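Local coordinates for naphthalene dioxygenase large subunit (Rhodococcus sp., PDB 2B1X), which is the large subunit of a Rieske-type dioxygenase, carrying a two-iron, two-sulfur cluster in one domain and an iron ion in its catalytic domain, at residues A[188-202]-A[330-344]. Sequence-based numbering, arbitrary orientation.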
loop_
_atom_site.group_PDB
_atom_site.type_symbol
_atom_site.label_atom_id
_atom_site.label_comp_id
_atom_site.label_asym_id
_atom_site.label_seq_id
_atom_site.Cartn_x
_atom_site.Cartn_y
_atom_site.Cartn_z
ATOM N N LEU A 188 -16.620 12.918 35.031
ATOM C CA LEU A 188 -15.568 12.096 34.446
ATOM C C LEU A 188 -14.521 12.944 33.741
ATOM O O LEU A 188 -14.827 14.031 33.219
ATOM C CB LEU A 188 -16.203 11.192 33.388
ATOM C CG LEU A 188 -16.435 9.694 33.575
ATOM C CD1 LEU A 188 -16.221 9.156 34.981
ATOM C CD2 LEU A 188 -17.803 9.322 33.023
ATOM N N GLN A 189 -13.285 12.450 33.726
ATOM C CA GLN A 189 -12.241 13.029 32.883
ATOM C C GLN A 189 -11.625 11.962 31.998
ATOM O O GLN A 189 -11.328 10.868 32.465
ATOM C CB GLN A 189 -11.161 13.723 33.702
ATOM C CG GLN A 189 -10.348 12.819 34.608
ATOM C CD GLN A 189 -9.334 13.591 35.479
ATOM O OE1 GLN A 189 -8.744 13.014 36.406
ATOM N NE2 GLN A 189 -9.132 14.883 35.182
ATOM N N VAL A 190 -11.462 12.276 30.715
ATOM C CA VAL A 190 -10.628 11.460 29.836
ATOM C C VAL A 190 -9.203 11.720 30.310
ATOM O O VAL A 190 -8.822 12.868 30.509
ATOM C CB VAL A 190 -10.758 11.903 28.331
ATOM C CG1 VAL A 190 -9.603 11.357 27.474
ATOM C CG2 VAL A 190 -12.082 11.485 27.769
ATOM N N VAL A 191 -8.417 10.667 30.487
ATOM C CA VAL A 191 -7.022 10.866 30.877
ATOM C C VAL A 191 -6.108 10.855 29.681
ATOM O O VAL A 191 -6.019 9.867 28.973
ATOM C CB VAL A 191 -6.531 9.843 31.935
ATOM C CG1 VAL A 191 -5.088 10.135 32.310
ATOM C CG2 VAL A 191 -7.380 9.930 33.159
ATOM N N GLY A 192 -5.448 11.989 29.452
ATOM C CA GLY A 192 -4.572 12.162 28.311
ATOM C C GLY A 192 -5.305 12.252 26.990
ATOM O O GLY A 192 -5.994 13.220 26.697
ATOM N N ALA A 193 -5.151 11.219 26.180
ATOM C CA ALA A 193 -5.691 11.180 24.833
ATOM C C ALA A 193 -6.092 9.722 24.559
ATOM O O ALA A 193 -5.710 8.819 25.297
ATOM C CB ALA A 193 -4.641 11.632 23.840
ATOM N N PRO A 194 -6.886 9.486 23.532
ATOM C CA PRO A 194 -7.194 8.110 23.142
ATOM C C PRO A 194 -5.982 7.436 22.483
ATOM O O PRO A 194 -5.159 8.101 21.826
ATOM C CB PRO A 194 -8.336 8.282 22.155
ATOM C CG PRO A 194 -8.096 9.687 21.564
ATOM C CD PRO A 194 -7.587 10.483 22.688
ATOM N N GLN A 195 -5.830 6.140 22.727
ATOM C CA GLN A 195 -4.976 5.314 21.865
ATOM C C GLN A 195 -5.692 5.223 20.539
ATOM O O GLN A 195 -6.896 4.944 20.511
ATOM C CB GLN A 195 -4.878 3.886 22.426
ATOM C CG GLN A 195 -4.233 3.739 23.799
ATOM C CD GLN A 195 -4.298 2.274 24.283
ATOM O OE1 GLN A 195 -5.004 1.454 23.681
ATOM N NE2 GLN A 195 -3.608 1.966 25.359
ATOM N N ARG A 196 -4.963 5.428 19.448
ATOM C CA ARG A 196 -5.505 5.285 18.097
ATOM C C ARG A 196 -4.650 4.354 17.247
ATOM O O ARG A 196 -3.444 4.554 17.091
ATOM C CB ARG A 196 -5.609 6.652 17.441
ATOM C CG ARG A 196 -6.567 7.606 18.208
ATOM C CD ARG A 196 -6.579 9.021 17.681
ATOM N NE ARG A 196 -6.801 9.079 16.225
ATOM C CZ ARG A 196 -6.863 10.204 15.500
ATOM N NH1 ARG A 196 -6.687 11.402 16.070
ATOM N NH2 ARG A 196 -7.061 10.130 14.183
ATOM N N TRP A 197 -5.254 3.307 16.715
ATOM C CA TRP A 197 -4.493 2.379 15.874
ATOM C C TRP A 197 -5.455 1.758 14.870
ATOM O O TRP A 197 -6.682 1.833 15.073
ATOM C CB TRP A 197 -3.744 1.324 16.727
ATOM C CG TRP A 197 -4.616 0.210 17.312
ATOM C CD1 TRP A 197 -4.742 -1.080 16.835
ATOM C CD2 TRP A 197 -5.452 0.277 18.476
ATOM N NE1 TRP A 197 -5.601 -1.804 17.631
ATOM C CE2 TRP A 197 -6.067 -0.992 18.632
ATOM C CE3 TRP A 197 -5.775 1.285 19.385
ATOM C CZ2 TRP A 197 -6.961 -1.284 19.685
ATOM C CZ3 TRP A 197 -6.669 0.985 20.445
ATOM C CH2 TRP A 197 -7.235 -0.278 20.571
ATOM N N VAL A 198 -4.896 1.141 13.826
ATOM C CA VAL A 198 -5.653 0.585 12.695
ATOM C C VAL A 198 -5.774 -0.947 12.752
ATOM O O VAL A 198 -4.779 -1.641 12.932
ATOM C CB VAL A 198 -4.984 1.003 11.380
ATOM C CG1 VAL A 198 -5.651 0.321 10.156
ATOM C CG2 VAL A 198 -5.012 2.526 11.260
ATOM N N ILE A 199 -6.998 -1.465 12.619
ATOM C CA ILE A 199 -7.239 -2.908 12.626
ATOM C C ILE A 199 -7.852 -3.183 11.247
ATOM O O ILE A 199 -8.792 -2.494 10.840
ATOM C CB ILE A 199 -8.222 -3.353 13.780
ATOM C CG1 ILE A 199 -7.626 -3.121 15.184
ATOM C CG2 ILE A 199 -8.545 -4.858 13.667
ATOM C CD1 ILE A 199 -8.636 -3.501 16.330
ATOM N N ASP A 200 -7.331 -4.183 10.536
ATOM C CA ASP A 200 -7.914 -4.599 9.264
ATOM C C ASP A 200 -9.188 -5.442 9.487
ATOM O O ASP A 200 -9.220 -6.626 9.150
ATOM C CB ASP A 200 -6.856 -5.309 8.380
ATOM C CG ASP A 200 -5.991 -6.331 9.167
ATOM O OD1 ASP A 200 -5.878 -6.226 10.421
ATOM O OD2 ASP A 200 -5.385 -7.271 8.582
ATOM N N ALA A 201 -10.229 -4.821 10.089
ATOM C CA ALA A 201 -11.533 -5.449 10.306
ATOM C C ALA A 201 -12.642 -4.436 10.028
ATOM O O ALA A 201 -12.432 -3.209 10.089
ATOM C CB ALA A 201 -11.646 -5.931 11.768
ATOM N N ASN A 202 -13.852 -4.926 9.774
ATOM C CA ASN A 202 -14.991 -4.028 9.656
ATOM C C ASN A 202 -15.379 -3.518 11.050
ATOM O O ASN A 202 -15.364 -4.297 12.041
ATOM C CB ASN A 202 -16.182 -4.722 8.990
ATOM C CG ASN A 202 -17.282 -3.738 8.610
ATOM O OD1 ASN A 202 -18.284 -3.636 9.288
ATOM N ND2 ASN A 202 -17.085 -3.014 7.527
ATOM N N GLY A 330 -12.890 1.646 5.871
ATOM C CA GLY A 330 -13.285 0.999 4.615
ATOM C C GLY A 330 -14.026 -0.287 4.996
ATOM O O GLY A 330 -14.248 -0.543 6.218
ATOM N N PRO A 331 -14.439 -1.063 3.995
ATOM C CA PRO A 331 -15.185 -2.309 4.244
ATOM C C PRO A 331 -14.372 -3.244 5.149
ATOM O O PRO A 331 -14.947 -4.015 5.980
ATOM C CB PRO A 331 -15.338 -2.924 2.849
ATOM C CG PRO A 331 -14.296 -2.198 1.993
ATOM C CD PRO A 331 -14.203 -0.812 2.551
ATOM N N ASP A 332 -13.040 -3.150 5.029
ATOM C CA ASP A 332 -12.198 -4.110 5.714
ATOM C C ASP A 332 -11.176 -3.473 6.633
ATOM O O ASP A 332 -10.152 -4.087 6.947
ATOM C CB ASP A 332 -11.507 -5.042 4.705
ATOM C CG ASP A 332 -10.725 -4.296 3.692
ATOM O OD1 ASP A 332 -10.614 -3.042 3.810
ATOM O OD2 ASP A 332 -10.225 -4.893 2.708
ATOM N N LYS A 333 -11.465 -2.255 7.088
ATOM C CA LYS A 333 -10.496 -1.508 7.860
ATOM C C LYS A 333 -11.154 -0.543 8.851
ATOM O O LYS A 333 -12.151 0.082 8.550
ATOM C CB LYS A 333 -9.582 -0.757 6.885
ATOM C CG LYS A 333 -8.251 -0.262 7.480
ATOM C CD LYS A 333 -7.436 0.504 6.413
ATOM C CE LYS A 333 -6.230 1.219 7.007
ATOM N NZ LYS A 333 -5.341 1.903 5.945
ATOM N N MET A 334 -10.639 -0.471 10.071
ATOM C CA MET A 334 -11.157 0.529 10.981
ATOM C C MET A 334 -10.026 1.130 11.798
ATOM O O MET A 334 -8.937 0.547 11.863
ATOM C CB MET A 334 -12.252 -0.094 11.866
ATOM C CG MET A 334 -11.701 -1.145 12.886
ATOM S SD MET A 334 -12.837 -1.356 14.294
ATOM C CE MET A 334 -12.626 -3.115 14.599
ATOM N N GLU A 335 -10.284 2.278 12.425
ATOM C CA GLU A 335 -9.330 2.869 13.381
ATOM C C GLU A 335 -10.031 2.851 14.730
ATOM O O GLU A 335 -11.134 3.388 14.842
ATOM C CB GLU A 335 -8.946 4.302 12.981
ATOM C CG GLU A 335 -7.981 5.045 13.927
ATOM C CD GLU A 335 -7.523 6.403 13.374
ATOM O OE1 GLU A 335 -7.671 6.669 12.160
ATOM O OE2 GLU A 335 -7.002 7.229 14.130
ATOM N N VAL A 336 -9.445 2.165 15.708
ATOM C CA VAL A 336 -9.981 2.177 17.055
ATOM C C VAL A 336 -9.481 3.456 17.709
ATOM O O VAL A 336 -8.326 3.850 17.488
ATOM C CB VAL A 336 -9.533 0.969 17.892
ATOM C CG1 VAL A 336 -10.229 0.977 19.311
ATOM C CG2 VAL A 336 -9.815 -0.346 17.160
ATOM N N MET A 337 -10.377 4.138 18.418
ATOM C CA MET A 337 -9.987 5.229 19.356
ATOM C C MET A 337 -10.445 4.814 20.739
ATOM O O MET A 337 -11.646 4.853 21.013
ATOM C CB MET A 337 -10.610 6.575 18.950
ATOM C CG MET A 337 -10.421 6.839 17.411
ATOM S SD MET A 337 -10.600 8.565 16.985
ATOM C CE MET A 337 -10.562 8.474 15.154
ATOM N N SER A 338 -9.502 4.443 21.613
ATOM C CA SER A 338 -9.848 3.912 22.932
ATOM C C SER A 338 -9.498 4.906 24.046
ATOM O O SER A 338 -8.339 5.267 24.235
ATOM C CB SER A 338 -9.147 2.581 23.187
ATOM O OG SER A 338 -9.542 2.096 24.457
ATOM N N PHE A 339 -10.530 5.367 24.737
ATOM C CA PHE A 339 -10.391 6.394 25.784
ATOM C C PHE A 339 -10.463 5.735 27.149
ATOM O O PHE A 339 -11.275 4.832 27.362
ATOM C CB PHE A 339 -11.553 7.391 25.679
ATOM C CG PHE A 339 -11.651 8.130 24.358
ATOM C CD1 PHE A 339 -12.251 7.546 23.236
ATOM C CD2 PHE A 339 -11.203 9.461 24.265
ATOM C CE1 PHE A 339 -12.373 8.257 22.013
ATOM C CE2 PHE A 339 -11.338 10.197 23.091
ATOM C CZ PHE A 339 -11.910 9.599 21.937
ATOM N N PHE A 340 -9.614 6.168 28.072
ATOM C CA PHE A 340 -9.741 5.774 29.479
ATOM C C PHE A 340 -10.313 6.952 30.253
ATOM O O PHE A 340 -9.837 8.086 30.102
ATOM C CB PHE A 340 -8.379 5.361 30.055
ATOM C CG PHE A 340 -8.363 5.241 31.569
ATOM C CD1 PHE A 340 -8.942 4.136 32.196
ATOM C CD2 PHE A 340 -7.816 6.242 32.347
ATOM C CE1 PHE A 340 -8.950 4.009 33.588
ATOM C CE2 PHE A 340 -7.819 6.145 33.770
ATOM C CZ PHE A 340 -8.390 5.019 34.382
ATOM N N LEU A 341 -11.336 6.693 31.085
ATOM C CA LEU A 341 -11.968 7.757 31.859
ATOM C C LEU A 341 -12.012 7.398 33.328
ATOM O O LEU A 341 -12.072 6.230 33.676
ATOM C CB LEU A 341 -13.389 8.043 31.370
ATOM C CG LEU A 341 -13.554 8.595 29.931
ATOM C CD1 LEU A 341 -13.568 7.496 28.962
ATOM C CD2 LEU A 341 -14.851 9.415 29.827
ATOM N N VAL A 342 -11.976 8.410 34.185
ATOM C CA VAL A 342 -12.078 8.194 35.641
ATOM C C VAL A 342 -12.671 9.464 36.271
ATOM O O VAL A 342 -12.536 10.578 35.725
ATOM C CB VAL A 342 -10.705 7.782 36.262
ATOM C CG1 VAL A 342 -9.672 8.932 36.188
ATOM C CG2 VAL A 342 -10.846 7.204 37.706
ATOM N N GLU A 343 -13.352 9.292 37.403
ATOM C CA GLU A 343 -14.015 10.404 38.073
ATOM C C GLU A 343 -12.940 11.393 38.485
ATOM O O GLU A 343 -11.921 10.983 39.042
ATOM C CB GLU A 343 -14.792 9.882 39.290
ATOM C CG GLU A 343 -16.120 9.199 38.944
ATOM C CD GLU A 343 -16.011 7.751 38.430
ATOM O OE1 GLU A 343 -17.071 7.211 38.030
ATOM O OE2 GLU A 343 -14.898 7.139 38.414
ATOM N N LYS A 344 -13.145 12.677 38.169
ATOM C CA LYS A 344 -12.158 13.720 38.477
ATOM C C LYS A 344 -11.746 13.728 39.955
ATOM O O LYS A 344 -10.583 13.993 40.269
ATOM C CB LYS A 344 -12.666 15.117 38.090
ATOM C CG LYS A 344 -12.767 15.378 36.572
ATOM C CD LYS A 344 -13.377 16.760 36.299
ATOM C CE LYS A 344 -13.710 16.931 34.820
ATOM N NZ LYS A 344 -15.133 16.516 34.478
HETATM O O HOH W 1 -7.660 8.005 27.274
#
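Trp197 and Val336 meet as a hydrogen-bonded pair in the antiparallel catalytic-domain sheet, where strand 333-343 pairs with broken strand 188-199, the outermost within this chain. Val336, beta-branched and apolar, sets its CB over the indole face, 3.7 Å from the six-membered ring centroid. With Trp197 CG between backbone N and carbonyl carbon (chi1 75°) and chi2 at 101°, the indole lies across Val336. On the opposite face of the sheet, Arg196 grips Glu335 side-on: NE and NH2 both reach OE2, NE at 2.8 Å, an oxygen also bonded by Thr162 of a small subunit, while Met337 SD lies over the guanidinium. Between Val190 and Gln195 the register slips by two; one water bridges the gap, donating to Val191 O and Ala193 O and accepting from Phe340 N. Pro194, having no N-H, suits this break, and its CB lies over the Phe339 ring centre. At the far end, Asn202 ND2 donates to Pro331 O (2.8 Å), while OD1 accepts from Lys204. Strand 318-330 flanks 333-343; helices 348-361 and 369-382 cover the sheet face carrying Gln195 and Ile199; Arg196 and Val198 make backbone bonds to one small subunit, and Asp127 of another salt-bridges Arg196.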